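Local coordinates for vacuolar protein sorting-associated protein IST1 (Saccharomyces cerevisiae, PDB 3GGY), which acts late in sorting cargo into the intralumenal vesicles of multivesicular bodies and regulates recruitment of the ATPase VPS4 to the ESCRT-III complex, at residues N88-T92 with E93-V97. Residues are numbered along the deposited sequence; the frame is centred on the assembly and turned at random.
Sequences NDIST and EEQLV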
ATOM      1  N   ASN A  88      22.035   1.573  11.240  1.00 32.49           N
ATOM      2  CA  ASN A  88      23.135   2.521  11.271  1.00 32.68           C
ATOM      3  C   ASN A  88      24.464   1.843  10.948  1.00 31.72           C
ATOM      4  O   ASN A  88      25.416   2.500  10.536  1.00 32.39           O
ATOM      5  CB  ASN A  88      23.207   3.187  12.645  1.00 33.24           C
ATOM      6  CG  ASN A  88      24.292   4.235  12.725  1.00 34.89           C
ATOM      7  OD1 ASN A  88      24.338   5.160  11.912  1.00 34.18           O
ATOM      8  ND2 ASN A  88      25.172   4.100  13.710  1.00 36.37           N
ATOM      9  N   ASP A  89      24.520   0.526  11.125  1.00 32.00           N
ATOM     10  CA  ASP A  89      25.742  -0.227  10.853  1.00 32.38           C
ATOM     11  C   ASP A  89      25.735  -0.905   9.484  1.00 32.36           C
ATOM     12  O   ASP A  89      26.511  -1.831   9.244  1.00 33.38           O
ATOM     13  CB  ASP A  89      25.966  -1.285  11.937  1.00 33.97           C
ATOM     14  CG  ASP A  89      26.103  -0.680  13.321  1.00 34.49           C
ATOM     15  OD1 ASP A  89      26.835   0.322  13.463  1.00 34.76           O
ATOM     16  OD2 ASP A  89      25.488  -1.212  14.267  1.00 35.74           O
ATOM     17  N   ILE A  90      24.861  -0.445   8.593  1.00 30.20           N
ATOM     18  CA  ILE A  90      24.770  -1.014   7.249  1.00 28.03           C
ATOM     19  C   ILE A  90      25.312  -0.016   6.231  1.00 28.48           C
ATOM     20  O   ILE A  90      24.786   1.089   6.093  1.00 28.05           O
ATOM     21  CB  ILE A  90      23.311  -1.358   6.887  1.00 27.64           C
ATOM     22  CG1 ILE A  90      22.710  -2.267   7.961  1.00 25.45           C
ATOM     23  CG2 ILE A  90      23.262  -2.064   5.538  1.00 25.49           C
ATOM     24  CD1 ILE A  90      21.231  -2.538   7.780  1.00 28.41           C
ATOM     25  N   SER A  91      26.366  -0.408   5.519  1.00 26.44           N
ATOM     26  CA  SER A  91      26.977   0.472   4.530  1.00 26.35           C
ATOM     27  C   SER A  91      26.987  -0.116   3.121  1.00 24.31           C
ATOM     28  O   SER A  91      27.272   0.589   2.153  1.00 24.05           O
ATOM     29  CB  SER A  91      28.409   0.815   4.952  1.00 29.54           C
ATOM     30  OG  SER A  91      29.191  -0.359   5.104  1.00 31.96           O
ATOM     31  N   THR A  92      26.680  -1.403   3.009  1.00 23.86           N
ATOM     32  CA  THR A  92      26.655  -2.061   1.706  1.00 22.42           C
ATOM     33  C   THR A  92      25.445  -2.966   1.536  1.00 22.28           C
ATOM     34  O   THR A  92      24.873  -3.466   2.509  1.00 19.99           O
ATOM     35  CB  THR A  92      27.911  -2.930   1.473  1.00 23.88           C
ATOM     36  OG1 THR A  92      27.858  -4.087   2.317  1.00 23.49           O
ATOM     37  CG2 THR A  92      29.171  -2.139   1.772  1.00 24.24           C
ATOM     38  N   GLU A  93      25.074  -3.182   0.280  1.00 21.17           N
ATOM     39  CA  GLU A  93      23.942  -4.026  -0.050  1.00 20.04           C
ATOM     40  C   GLU A  93      24.198  -5.481   0.332  1.00 20.54           C
ATOM     41  O   GLU A  93      23.275  -6.209   0.684  1.00 20.49           O
ATOM     42  CB  GLU A  93      23.635  -3.908  -1.546  1.00 19.44           C
ATOM     43  CG  GLU A  93      22.477  -4.753  -2.002  1.00 18.87           C
ATOM     44  CD  GLU A  93      21.937  -4.333  -3.353  1.00 18.14           C
ATOM     45  OE1 GLU A  93      22.568  -3.487  -4.030  1.00 19.75           O
ATOM     46  OE2 GLU A  93      20.875  -4.857  -3.739  1.00 18.72           O
ATOM     47  N   GLU A  94      25.458  -5.905   0.266  1.00 22.08           N
ATOM     48  CA  GLU A  94      25.807  -7.274   0.627  1.00 24.80           C
ATOM     49  C   GLU A  94      25.420  -7.519   2.082  1.00 24.29           C
ATOM     50  O   GLU A  94      24.844  -8.552   2.418  1.00 25.22           O
ATOM     51  CB  GLU A  94      27.312  -7.503   0.447  1.00 27.49           C
ATOM     52  CG  GLU A  94      27.827  -8.826   1.019  1.00 33.66           C
ATOM     53  CD  GLU A  94      27.418 -10.039   0.202  1.00 36.81           C
ATOM     54  OE1 GLU A  94      26.205 -10.239  -0.019  1.00 40.41           O
ATOM     55  OE2 GLU A  94      28.313 -10.804  -0.213  1.00 38.19           O
ATOM     56  N   GLN A  95      25.738  -6.559   2.944  1.00 25.43           N
ATOM     57  CA  GLN A  95      25.412  -6.678   4.359  1.00 25.88           C
ATOM     58  C   GLN A  95      23.901  -6.764   4.545  1.00 25.52           C
ATOM     59  O   GLN A  95      23.397  -7.616   5.274  1.00 25.38           O
ATOM     60  CB  GLN A  95      25.952  -5.474   5.131  1.00 28.25           C
ATOM     61  CG  GLN A  95      27.469  -5.359   5.137  1.00 30.47           C
ATOM     62  CD  GLN A  95      27.946  -4.116   5.861  1.00 31.81           C
ATOM     63  OE1 GLN A  95      27.563  -2.999   5.515  1.00 31.69           O
ATOM     64  NE2 GLN A  95      28.787  -4.303   6.870  1.00 32.51           N
ATOM     65  N   LEU A  96      23.183  -5.877   3.865  1.00 23.63           N
ATOM     66  CA  LEU A  96      21.733  -5.840   3.954  1.00 21.98           C
ATOM     67  C   LEU A  96      21.097  -7.178   3.587  1.00 22.49           C
ATOM     68  O   LEU A  96      20.245  -7.687   4.311  1.00 23.30           O
ATOM     69  CB  LEU A  96      21.190  -4.739   3.036  1.00 20.04           C
ATOM     70  CG  LEU A  96      19.692  -4.438   3.087  1.00 20.87           C
ATOM     71  CD1 LEU A  96      19.321  -3.896   4.460  1.00 18.08           C
ATOM     72  CD2 LEU A  96      19.346  -3.428   2.006  1.00 17.88           C
ATOM     73  N   VAL A  97      21.529  -7.757   2.471  1.00 23.36           N
ATOM     74  CA  VAL A  97      20.969  -9.015   1.995  1.00 24.84           C
ATOM     75  C   VAL A  97      21.411 -10.274   2.738  1.00 28.73           C
ATOM     76  O   VAL A  97      20.615 -11.196   2.919  1.00 30.71           O
ATOM     77  CB  VAL A  97      21.263  -9.200   0.486  1.00 25.40           C
ATOM     78  CG1 VAL A  97      20.707 -10.525   0.002  1.00 25.42           C
ATOM     79  CG2 VAL A  97      20.643  -8.056  -0.302  1.00 20.84           C
TER
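Gln95 reaches back from the first turn of helix 93-99 over Thr92 to the loop before it. Its CB lies 3.5 Å from Thr92 O. CG, anti to the carbonyl carbon (chi1 -64°), is pressed against Thr92 OG1 at 3.1 Å, the two side chains crossing at about a right angle. From there the extended chain carries CD past the same hydroxyl, and OE1 ends at two successive backbone amides. Ser91 N donates to Gln95 OE1 at 2.9 Å, nearly in line with the carbonyl. Thr92 N reaches Gln95 OE1 at 3.1 Å, tilted from the carbonyl plane. Ser91 OG also stands 3.1 Å from Gln95 OE1. Gln95 NE2, the other branch, comes no nearer than 4.1 Å to Asp89 O. In return Thr92 OG1 takes a weak bond from Gln95 N (3.3 Å), and Leu96 N donates to Thr92 O. With an alanine at Gln95, the Ser91 and Thr92 amides would probably lose their shared acceptor. Elsewhere in the turn, Ile90 CD1 meets Leu96 CD1 at 4.1 Å; Glu93 forms a salt bridge with Arg110. With Thr92 as N-cap, this is a capping box, starting a short helix in the ESCRT-III-like N-terminal domain of IST1.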